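Local atomic coordinates of aspartate aminotransferase (Thermotoga maritima, PDB entry 1O4S), a protein that catalyses the pyridoxal 5'-phosphate-dependent transfer of an amino group from L-aspartate to 2-oxoglutarate, giving oxaloacetate and L-glutamate, and works as a homodimer. Residues A110-F115 with K270-T275; G169-K174 with K204-Y209; R312-K315 with K319-E322; P183-G188 with F363-F368. All blocks are in the same frame, centred on the assembly; numbering follows the deposited sequence.

Interaction 1 of 4, residues A110-F115 with K270-T275; sequences AKQALF and KIQSHT. With PLP (pyridoxal-5'-phosphate), chain M.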
# COMPACT_ATOMS: atom_id res chain seq x y z
N ALA B 110 9.54 3.97 -0.34
CA ALA B 110 9.47 5.40 -0.03
C ALA B 110 8.17 6.04 -0.58
O ALA B 110 7.70 7.03 -0.06
CB ALA B 110 10.71 6.13 -0.61
N LYS B 111 7.61 5.49 -1.65
CA LYS B 111 6.40 6.05 -2.21
C LYS B 111 5.24 6.09 -1.19
O LYS B 111 4.56 7.10 -1.07
CB LYS B 111 6.00 5.35 -3.48
CG LYS B 111 4.94 6.10 -4.24
CD LYS B 111 4.50 5.40 -5.52
CE LYS B 111 5.10 6.04 -6.72
NZ LYS B 111 4.40 5.70 -8.02
N GLN B 112 5.01 5.00 -0.48
CA GLN B 112 3.98 4.98 0.53
C GLN B 112 4.40 5.79 1.76
O GLN B 112 3.55 6.36 2.41
CB GLN B 112 3.58 3.54 0.91
CG GLN B 112 2.30 3.49 1.80
CD GLN B 112 1.95 2.11 2.36
OE1 GLN B 112 2.80 1.21 2.46
NE2 GLN B 112 0.68 1.94 2.73
N ALA B 113 5.69 5.91 2.06
CA ALA B 113 6.10 6.80 3.14
C ALA B 113 5.68 8.21 2.81
O ALA B 113 5.15 8.92 3.68
CB ALA B 113 7.55 6.73 3.41
N LEU B 114 5.88 8.63 1.56
CA LEU B 114 5.48 9.95 1.11
C LEU B 114 3.95 10.12 1.21
O LEU B 114 3.47 11.07 1.78
CB LEU B 114 5.97 10.19 -0.33
CG LEU B 114 7.50 10.38 -0.52
CD1 LEU B 114 8.09 9.87 -1.89
CD2 LEU B 114 7.90 11.89 -0.29
N PHE B 115 3.19 9.18 0.67
CA PHE B 115 1.76 9.27 0.69
C PHE B 115 1.22 9.37 2.13
O PHE B 115 0.36 10.21 2.43
CB PHE B 115 1.14 8.08 -0.02
CG PHE B 115 -0.35 8.09 -0.01
CD1 PHE B 115 -1.07 7.14 0.69
CD2 PHE B 115 -1.05 9.08 -0.70
CE1 PHE B 115 -2.47 7.17 0.73
CE2 PHE B 115 -2.45 9.11 -0.64
CZ PHE B 115 -3.15 8.14 0.06
N LYS B 270 -0.95 4.85 11.91
CA LYS B 270 -2.38 4.68 11.76
C LYS B 270 -2.77 4.62 10.29
O LYS B 270 -3.49 3.74 9.93
CB LYS B 270 -3.14 5.80 12.47
CG LYS B 270 -3.08 5.71 13.97
CD LYS B 270 -3.77 6.93 14.61
CE LYS B 270 -3.56 6.97 16.12
NZ LYS B 270 -3.58 8.37 16.66
N ILE B 271 -2.26 5.52 9.46
CA ILE B 271 -2.50 5.46 8.02
C ILE B 271 -2.07 4.08 7.47
O ILE B 271 -2.82 3.43 6.75
CB ILE B 271 -1.76 6.58 7.22
CG1 ILE B 271 -2.02 8.00 7.76
CG2 ILE B 271 -2.18 6.53 5.73
CD1 ILE B 271 -3.45 8.38 7.74
N GLN B 272 -0.84 3.67 7.81
CA GLN B 272 -0.23 2.44 7.30
C GLN B 272 -1.11 1.28 7.66
O GLN B 272 -1.43 0.43 6.84
CB GLN B 272 1.19 2.24 7.88
CG GLN B 272 1.97 1.02 7.35
CD GLN B 272 2.41 1.15 5.91
OE1 GLN B 272 2.63 2.24 5.43
NE2 GLN B 272 2.58 0.03 5.24
N SER B 273 -1.55 1.30 8.91
CA SER B 273 -2.29 0.20 9.47
C SER B 273 -3.65 -0.02 8.77
O SER B 273 -4.05 -1.17 8.51
CB SER B 273 -2.50 0.44 10.97
OG SER B 273 -3.32 -0.55 11.50
N HIS B 274 -4.36 1.07 8.49
CA HIS B 274 -5.70 0.94 7.95
C HIS B 274 -5.73 0.82 6.43
O HIS B 274 -6.75 0.40 5.89
CB HIS B 274 -6.56 2.11 8.42
CG HIS B 274 -6.76 2.14 9.90
ND1 HIS B 274 -7.34 1.10 10.58
CD2 HIS B 274 -6.44 3.07 10.82
CE1 HIS B 274 -7.36 1.38 11.87
NE2 HIS B 274 -6.80 2.56 12.04
N THR B 275 -4.64 1.19 5.77
CA THR B 275 -4.61 1.21 4.31
C THR B 275 -4.10 -0.10 3.70
O THR B 275 -4.79 -0.70 2.91
CB THR B 275 -3.82 2.42 3.75
OG1 THR B 275 -2.50 2.47 4.29
CG2 THR B 275 -4.50 3.76 4.12
N1 PLP M . 11.39 9.47 -4.76
C2 PLP M . 12.02 9.55 -5.98
C2A PLP M . 12.29 10.94 -6.48
C3 PLP M . 12.36 8.40 -6.72
O3 PLP M . 12.93 8.50 -7.80
C4 PLP M . 12.10 7.13 -6.18
C4A PLP M . 12.48 5.86 -6.97
C5 PLP M . 11.47 7.10 -4.91
C6 PLP M . 11.12 8.26 -4.23
C5A PLP M . 11.09 5.85 -4.14
O4P PLP M . 10.51 4.69 -4.72
P PLP M . 10.22 3.37 -3.87
O1P PLP M . 10.55 2.32 -4.87
O2P PLP M . 11.04 3.35 -2.65
O3P PLP M . 8.76 3.53 -3.66
O HOH W 1 -1.07 4.35 2.79
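The side chains of Q112 and Q272 cross at about a right angle, and their amide planes are 62° apart. Q272 NE2 stands over a face of the Q112 carbonyl and donates to Q112 OE1 at 3.0 Å with a bent N-H...O angle of 143°. Q272 thus donates nearly in its own amide plane, while Q112 accepts from above its carbonyl plane. A water at the edge of the F115 ring, in its plane, extends the contact: it accepts from Q112 NE2 at 3.0 Å and donates to T275 OG1 at 2.8 Å. The T275 hydroxyl gives its proton to I271 O, 2.7 Å from OG1, a bond back to its own helix. Q112 reaches this far because CG is anti to the backbone N (chi1 -170°) and the chain runs on extended. N108 also donates to Q112 OE1, Q112 NE2 also reaches T276, N116 holds Q272 OE1, and Q272 NE2 also donates to S277 O. A leucine in place of Q112 would probably cost Q272 NE2 one of its two acceptors, leave N108 ND2 without this acceptor and take from the water its donor. Just before Q112, at the start of the helix, A110 N and K111 N bind the PLP phosphate, at 2.8 Å to O2P and 3.0 Å to O3P, the phosphate held at the N-terminal end of a helix as in other fold-type I enzymes. Helix 109-121 rests on I241 of strand 238-243, T107 of strand 104-107 and helix 138-144, while helix 262-275 offers S273 O to K111 of the second subunit.

Interaction 2 of 4, residues G169-K174 with K204-Y209; sequences GLLVGK and KKRNFY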
# COMPACT_ATOMS: atom_id res chain seq x y z
N GLY B 169 9.01 34.10 0.54
CA GLY B 169 8.14 35.02 -0.15
C GLY B 169 6.79 34.41 -0.46
O GLY B 169 5.80 35.14 -0.48
N LEU B 170 6.76 33.09 -0.70
CA LEU B 170 5.54 32.36 -1.06
C LEU B 170 4.76 31.76 0.09
O LEU B 170 3.64 31.33 -0.11
CB LEU B 170 5.85 31.20 -2.03
CG LEU B 170 6.46 31.54 -3.40
CD1 LEU B 170 6.63 30.25 -4.20
CD2 LEU B 170 5.63 32.58 -4.18
N LEU B 171 5.35 31.70 1.28
CA LEU B 171 4.66 31.09 2.42
C LEU B 171 3.36 31.82 2.73
O LEU B 171 3.31 33.06 2.81
CB LEU B 171 5.54 31.11 3.67
CG LEU B 171 6.79 30.24 3.67
CD1 LEU B 171 7.72 30.67 4.76
CD2 LEU B 171 6.43 28.77 3.83
N VAL B 172 2.30 31.04 2.91
CA VAL B 172 1.02 31.58 3.37
C VAL B 172 0.55 30.78 4.60
O VAL B 172 1.24 29.84 5.06
CB VAL B 172 -0.02 31.63 2.22
CG1 VAL B 172 0.28 32.80 1.31
CG2 VAL B 172 -0.00 30.35 1.39
N GLY B 173 -0.59 31.17 5.17
CA GLY B 173 -1.14 30.49 6.34
C GLY B 173 -1.42 29.01 6.13
O GLY B 173 -1.23 28.17 7.02
N LYS B 174 -1.86 28.68 4.92
CA LYS B 174 -2.25 27.32 4.59
C LYS B 174 -1.03 26.43 4.30
O LYS B 174 -1.15 25.22 4.34
CB LYS B 174 -3.25 27.34 3.40
CG LYS B 174 -2.60 27.43 2.01
CD LYS B 174 -3.45 28.17 0.96
CE LYS B 174 -4.48 27.27 0.28
NZ LYS B 174 -4.91 27.81 -1.06
N LYS B 204 10.88 26.46 11.65
CA LYS B 204 10.68 26.79 13.07
C LYS B 204 9.87 28.09 13.22
O LYS B 204 8.86 28.13 13.94
CB LYS B 204 12.05 26.91 13.78
CG LYS B 204 12.04 27.57 15.20
CD LYS B 204 12.39 26.62 16.37
CE LYS B 204 13.89 26.65 16.76
NZ LYS B 204 14.26 27.86 17.57
N LYS B 205 10.31 29.12 12.50
CA LYS B 205 9.71 30.46 12.46
C LYS B 205 8.28 30.50 11.93
O LYS B 205 7.38 31.05 12.58
CB LYS B 205 10.62 31.34 11.58
CG LYS B 205 10.20 32.78 11.29
CD LYS B 205 11.42 33.50 10.66
CE LYS B 205 11.05 34.63 9.69
NZ LYS B 205 10.91 35.94 10.36
N ARG B 206 8.07 29.92 10.76
CA ARG B 206 6.84 30.09 10.00
C ARG B 206 5.90 28.88 10.14
O ARG B 206 4.88 28.82 9.46
CB ARG B 206 7.17 30.36 8.52
CG ARG B 206 8.08 31.60 8.28
CD ARG B 206 7.46 32.94 8.66
NE ARG B 206 6.12 33.09 8.10
CZ ARG B 206 5.81 33.62 6.91
NH1 ARG B 206 6.76 34.12 6.10
NH2 ARG B 206 4.54 33.66 6.52
N ASN B 207 6.29 27.93 11.00
CA ASN B 207 5.46 26.79 11.40
C ASN B 207 5.03 25.80 10.29
O ASN B 207 3.85 25.63 10.03
CB ASN B 207 4.22 27.30 12.14
CG ASN B 207 3.51 26.20 12.90
OD1 ASN B 207 4.12 25.22 13.31
ND2 ASN B 207 2.20 26.37 13.10
N PHE B 208 6.01 25.16 9.64
CA PHE B 208 5.71 24.13 8.66
C PHE B 208 6.70 22.97 8.76
O PHE B 208 7.77 23.11 9.34
CB PHE B 208 5.64 24.71 7.22
CG PHE B 208 6.96 25.26 6.69
CD1 PHE B 208 7.91 24.42 6.11
CD2 PHE B 208 7.23 26.64 6.73
CE1 PHE B 208 9.12 24.94 5.60
CE2 PHE B 208 8.44 27.16 6.22
CZ PHE B 208 9.38 26.31 5.66
N TYR B 209 6.30 21.82 8.20
CA TYR B 209 7.13 20.61 8.17
C TYR B 209 8.01 20.59 6.95
O TYR B 209 7.61 21.06 5.87
CB TYR B 209 6.27 19.36 8.12
CG TYR B 209 5.59 19.04 9.41
CD1 TYR B 209 6.26 18.37 10.41
CD2 TYR B 209 4.25 19.40 9.62
CE1 TYR B 209 5.64 18.08 11.61
CE2 TYR B 209 3.60 19.09 10.82
CZ TYR B 209 4.30 18.43 11.81
OH TYR B 209 3.69 18.13 13.02
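L171 reaches across to R206 and F208 with its two methyl groups: CD2 meets F208, while CD1 lies mainly against R206. The tight part is on the inner side, where CD2 of L171 lies 3.5 Å from CE2 of F208, an apolar touch in which the two side chains cross at about a right angle. The ring stands where it does because F208 CG sits between its backbone N and carbonyl carbon (chi1 65°), and it is buried further by L199, L202 and A203 of helix 193-206 and by V178 of strand 175-180. L171 also touches L202, which joins both residues to one apolar layer. The looser, solvent side belongs to R206. Its CG comes 3.7 Å from L171 CD1, and bends at chi2 and chi3 fold the chain back so that the same methyl lies over one face of the guanidinium, toward its rim. R206 also touches E168 of helix 164-170. The contact thus ties the turn after helix 164-170 to the end of helix 193-206, the connection of a beta-alpha-beta crossover between the neighbouring parallel strands 175-180 and 209-213; N207, with positive phi, makes the turn out of the helix. No hydrogen bond joins the two segments. Cohesion here is therefore that of hydrophobic burial around L171, with the arginine contributing its aliphatic carbons and one face of its guanidinium.

Interaction 3 of 4, residues R312-K315 with K319-E322; sequences RLKK and KFVE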
# COMPACT_ATOMS: atom_id res chain seq x y z
N ARG B 312 30.94 12.78 -22.38
CA ARG B 312 30.44 12.59 -23.72
C ARG B 312 29.50 13.71 -24.19
O ARG B 312 29.64 14.23 -25.31
CB ARG B 312 29.74 11.25 -23.81
CG ARG B 312 29.52 10.77 -25.18
CD ARG B 312 30.78 10.44 -25.94
NE ARG B 312 30.53 9.17 -26.59
CZ ARG B 312 29.84 8.98 -27.71
NH1 ARG B 312 29.35 10.00 -28.41
NH2 ARG B 312 29.66 7.75 -28.15
N LEU B 313 28.58 14.11 -23.32
CA LEU B 313 27.56 15.08 -23.68
C LEU B 313 28.12 16.49 -23.81
O LEU B 313 27.71 17.22 -24.69
CB LEU B 313 26.40 15.07 -22.67
CG LEU B 313 25.44 13.90 -22.86
CD1 LEU B 313 24.45 13.83 -21.70
CD2 LEU B 313 24.70 13.99 -24.20
N LYS B 314 29.03 16.85 -22.89
CA LYS B 314 29.83 18.08 -22.98
C LYS B 314 30.47 18.23 -24.38
O LYS B 314 30.30 19.26 -25.04
CB LYS B 314 30.97 18.06 -21.94
CG LYS B 314 30.60 18.49 -20.51
CD LYS B 314 31.84 18.99 -19.70
CE LYS B 314 32.30 20.42 -20.10
NZ LYS B 314 33.43 21.00 -19.28
N LYS B 315 31.19 17.19 -24.78
CA LYS B 315 31.84 17.06 -26.08
C LYS B 315 30.89 17.28 -27.28
O LYS B 315 31.28 17.91 -28.25
CB LYS B 315 32.49 15.66 -26.13
CG LYS B 315 33.11 15.20 -27.45
CD LYS B 315 33.98 13.93 -27.18
CE LYS B 315 34.03 12.93 -28.37
NZ LYS B 315 33.79 11.52 -27.89
N LYS B 319 23.80 20.85 -23.34
CA LYS B 319 23.75 21.67 -22.13
C LYS B 319 23.00 21.00 -20.99
O LYS B 319 21.90 20.50 -21.17
CB LYS B 319 23.11 23.02 -22.42
CG LYS B 319 24.00 24.00 -23.19
CD LYS B 319 23.34 25.40 -23.20
CE LYS B 319 24.09 26.39 -24.09
NZ LYS B 319 23.32 27.67 -24.19
N PHE B 320 23.60 21.02 -19.80
CA PHE B 320 23.03 20.37 -18.62
C PHE B 320 23.83 20.76 -17.37
O PHE B 320 24.96 21.24 -17.47
CB PHE B 320 23.05 18.83 -18.78
CG PHE B 320 24.44 18.27 -18.94
CD1 PHE B 320 25.17 17.87 -17.82
CD2 PHE B 320 25.04 18.21 -20.19
CE1 PHE B 320 26.45 17.39 -17.96
CE2 PHE B 320 26.34 17.72 -20.34
CZ PHE B 320 27.04 17.31 -19.22
N VAL B 321 23.23 20.50 -16.21
CA VAL B 321 23.90 20.58 -14.93
C VAL B 321 24.47 19.19 -14.59
O VAL B 321 23.78 18.17 -14.69
CB VAL B 321 22.92 21.05 -13.82
CG1 VAL B 321 23.64 21.25 -12.48
CG2 VAL B 321 22.21 22.36 -14.24
N GLU B 322 25.75 19.14 -14.25
CA GLU B 322 26.43 17.90 -13.95
C GLU B 322 25.75 17.27 -12.74
O GLU B 322 25.71 17.90 -11.69
CB GLU B 322 27.91 18.17 -13.67
CG GLU B 322 28.77 16.93 -13.45
CD GLU B 322 30.25 17.28 -13.25
OE1 GLU B 322 30.70 18.32 -13.79
OE2 GLU B 322 30.97 16.53 -12.55
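Beside L313 and K314, the two residues that meet F320, the guanidinium of R312 is gripped by two carboxylates of helix 372-386: NH2 forms a salt bridge with D380 and NH1 with E383. That grip holds one flank of helix 296-315, and F320 covers another. The closest touch is between L313 CB and F320 CE2, at 3.5 Å, with the carbon oblique to the ring. K314 contributes two parts: its backbone N lies at the ring edge, near the ring plane and 3.8 Å from CE2, and its CG is 4.0 Å from F320 CZ before the chain bends away at chi3. F320 points into this corner because its CG lies between the backbone N and the carbonyl carbon (chi1 61°). The ring also packs on V310, L329 and F331, so it bridges the last turns of the helix and strand 328-332. An alanine at F320 would probably open a gap between helix and strand, with L313 and L329 losing a shared neighbour. Within this helix-turn-strand connection no hydrogen bond crosses from 312-315 to 319-322; the hold is apolar, while the lysine ammonium is carried away from the ring.

Interaction 4 of 4, residues P183-G188 with F363-F368; sequences PNNPTG and FVRLSF. With PLP (pyridoxal-5'-phosphate), chain M; SO4 (sulfate ion), chain K.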
# COMPACT_ATOMS: atom_id res chain seq x y z
N PRO B 183 19.44 13.81 -3.09
CA PRO B 183 19.63 14.10 -4.53
C PRO B 183 18.38 14.00 -5.39
O PRO B 183 17.45 13.21 -5.13
CB PRO B 183 20.66 13.03 -4.99
CG PRO B 183 21.31 12.53 -3.71
CD PRO B 183 20.23 12.64 -2.65
N ASN B 184 18.36 14.79 -6.45
CA ASN B 184 17.13 15.11 -7.15
C ASN B 184 16.86 14.20 -8.33
O ASN B 184 17.75 13.86 -9.09
CB ASN B 184 17.18 16.57 -7.63
CG ASN B 184 15.88 17.02 -8.25
OD1 ASN B 184 15.78 17.20 -9.46
ND2 ASN B 184 14.86 17.20 -7.41
N ASN B 185 15.60 13.79 -8.45
CA ASN B 185 15.08 13.20 -9.66
C ASN B 185 14.16 14.30 -10.26
O ASN B 185 13.17 14.65 -9.60
CB ASN B 185 14.30 11.93 -9.29
CG ASN B 185 13.71 11.23 -10.47
OD1 ASN B 185 13.76 11.71 -11.59
ND2 ASN B 185 13.16 10.04 -10.23
N PRO B 186 14.38 14.78 -11.49
CA PRO B 186 15.25 14.21 -12.54
C PRO B 186 16.62 14.83 -12.82
O PRO B 186 17.25 14.40 -13.77
CB PRO B 186 14.40 14.45 -13.78
CG PRO B 186 13.84 15.85 -13.52
CD PRO B 186 13.61 15.93 -12.02
N THR B 187 17.07 15.79 -12.03
CA THR B 187 18.24 16.57 -12.40
C THR B 187 19.55 16.01 -11.90
O THR B 187 20.58 16.33 -12.43
CB THR B 187 18.15 18.02 -11.93
OG1 THR B 187 18.09 18.08 -10.50
CG2 THR B 187 16.88 18.72 -12.44
N GLY B 188 19.49 15.21 -10.85
CA GLY B 188 20.67 14.74 -10.18
C GLY B 188 21.38 15.74 -9.32
O GLY B 188 22.47 15.45 -8.87
N PHE B 363 13.54 20.10 -21.91
CA PHE B 363 14.58 19.25 -21.34
C PHE B 363 14.18 17.81 -21.55
O PHE B 363 13.03 17.49 -21.83
CB PHE B 363 14.72 19.51 -19.84
CG PHE B 363 15.45 20.79 -19.50
CD1 PHE B 363 14.75 22.00 -19.37
CD2 PHE B 363 16.82 20.77 -19.27
CE1 PHE B 363 15.42 23.18 -19.04
CE2 PHE B 363 17.51 21.95 -18.94
CZ PHE B 363 16.81 23.17 -18.83
N VAL B 364 15.15 16.93 -21.41
CA VAL B 364 14.92 15.47 -21.51
C VAL B 364 15.72 14.79 -20.37
O VAL B 364 16.77 15.31 -19.96
CB VAL B 364 15.24 15.06 -22.97
CG1 VAL B 364 16.04 13.86 -23.07
CG2 VAL B 364 13.96 14.99 -23.81
N ARG B 365 15.20 13.68 -19.82
CA ARG B 365 15.88 12.91 -18.77
C ARG B 365 16.43 11.62 -19.33
O ARG B 365 15.69 10.82 -19.89
CB ARG B 365 14.95 12.58 -17.60
CG ARG B 365 15.69 12.07 -16.39
CD ARG B 365 14.82 11.50 -15.34
NE ARG B 365 14.33 10.17 -15.68
CZ ARG B 365 13.51 9.48 -14.90
NH1 ARG B 365 13.10 10.01 -13.75
NH2 ARG B 365 13.09 8.28 -15.27
N LEU B 366 17.74 11.45 -19.15
CA LEU B 366 18.47 10.25 -19.50
C LEU B 366 18.88 9.50 -18.20
O LEU B 366 19.41 10.06 -17.25
CB LEU B 366 19.66 10.64 -20.40
CG LEU B 366 20.65 9.55 -20.83
CD1 LEU B 366 21.43 10.01 -22.03
CD2 LEU B 366 21.61 9.13 -19.69
N SER B 367 18.58 8.21 -18.15
CA SER B 367 19.00 7.39 -17.03
C SER B 367 20.23 6.64 -17.43
O SER B 367 20.32 6.14 -18.57
CB SER B 367 17.92 6.36 -16.63
OG SER B 367 16.74 7.05 -16.31
N PHE B 368 21.18 6.55 -16.53
CA PHE B 368 22.36 5.76 -16.82
C PHE B 368 22.45 4.49 -15.94
O PHE B 368 23.52 4.12 -15.41
CB PHE B 368 23.63 6.61 -16.84
CG PHE B 368 23.80 7.53 -15.68
CD1 PHE B 368 24.43 7.09 -14.52
CD2 PHE B 368 23.39 8.86 -15.76
CE1 PHE B 368 24.64 7.95 -13.47
CE2 PHE B 368 23.59 9.72 -14.72
CZ PHE B 368 24.23 9.26 -13.56
N1 PLP M . 11.39 9.47 -4.76
C2 PLP M . 12.02 9.55 -5.98
C2A PLP M . 12.29 10.94 -6.48
C3 PLP M . 12.36 8.40 -6.72
O3 PLP M . 12.93 8.50 -7.80
C4 PLP M . 12.10 7.13 -6.18
C4A PLP M . 12.48 5.86 -6.97
C5 PLP M . 11.47 7.10 -4.91
C6 PLP M . 11.12 8.26 -4.23
C5A PLP M . 11.09 5.85 -4.14
O4P PLP M . 10.51 4.69 -4.72
P PLP M . 10.22 3.37 -3.87
O1P PLP M . 10.55 2.32 -4.87
O2P PLP M . 11.04 3.35 -2.65
O3P PLP M . 8.76 3.53 -3.66
S SO4 K . 10.65 7.57 -12.53
O1 SO4 K . 11.82 8.21 -11.90
O2 SO4 K . 9.66 8.63 -12.74
O3 SO4 K . 10.95 6.84 -13.78
O4 SO4 K . 10.17 6.56 -11.60
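Hydrogen bonds to charged groups dominate the meeting of N185 with R365. R365 NH1 donates to N185 OD1 at 2.8 Å, entering in the carbonyl plane on a lone pair, though the N-H...O angle of 131° is bent and the amide and guanidinium planes are 37° apart. A sulfate ion, probably from the crystallisation liquor, lies at the guanidinium edge and takes two bonds from it: NH1 to O1 at 2.9 Å and NH2 to O3 at 3.0 Å. N185 ND2 adds a third, 2.8 Å from sulfate O1, and spends its other N-H on PLP O3 at 2.9 Å, so the amide links cofactor to anion. Both residues probably bind L-aspartate, by similarity, and in aminotransferases of this class an arginine of this kind receives the substrate alpha-carboxylate; the sulfate is consistent with that place. R365 gets there from strand 363-367 with CG anti to the backbone N and a bend at chi3 (76°). The fold brings two elements together here: a strand of the small mixed sheet and a loop that follows strand 175-180 of the large one. Apolar contact is confined to P186, whose CB rests 3.4 Å from R365 CD, under the aliphatic part of the arginine. The loop carries cis peptide bonds before P183 and P186, and bonds within it shape N184-G188: G188 N donates to N184 O, and N184 OD1 accepts from T187 N, in an Asx motif, and from T187 OG1 at 2.7 Å, the two donors on opposite faces of the amide plane. N185 is flanked by W135, Y216 and Y328.

How the interactions relate
PLP connects interactions 1 and 4: the first binds its phosphate, the second its O3, from opposite sides of the chain's centre. Their centres are about 26 Å apart and their nearest atoms about 10 Å, and along the chain their segments alternate. Interaction 3 falls within the chain span of interaction 4 and is its close neighbour, about 12 Å between centres and about 4 Å between nearest atoms; the F320 side chain is about 10 Å from that of R365. Interaction 2 lies away from the active site, its centre about 25 Å from that of interaction 1 and about 29 Å from that of interaction 4, beside the ends of interior strands 175-180 and 209-213 of the large sheet.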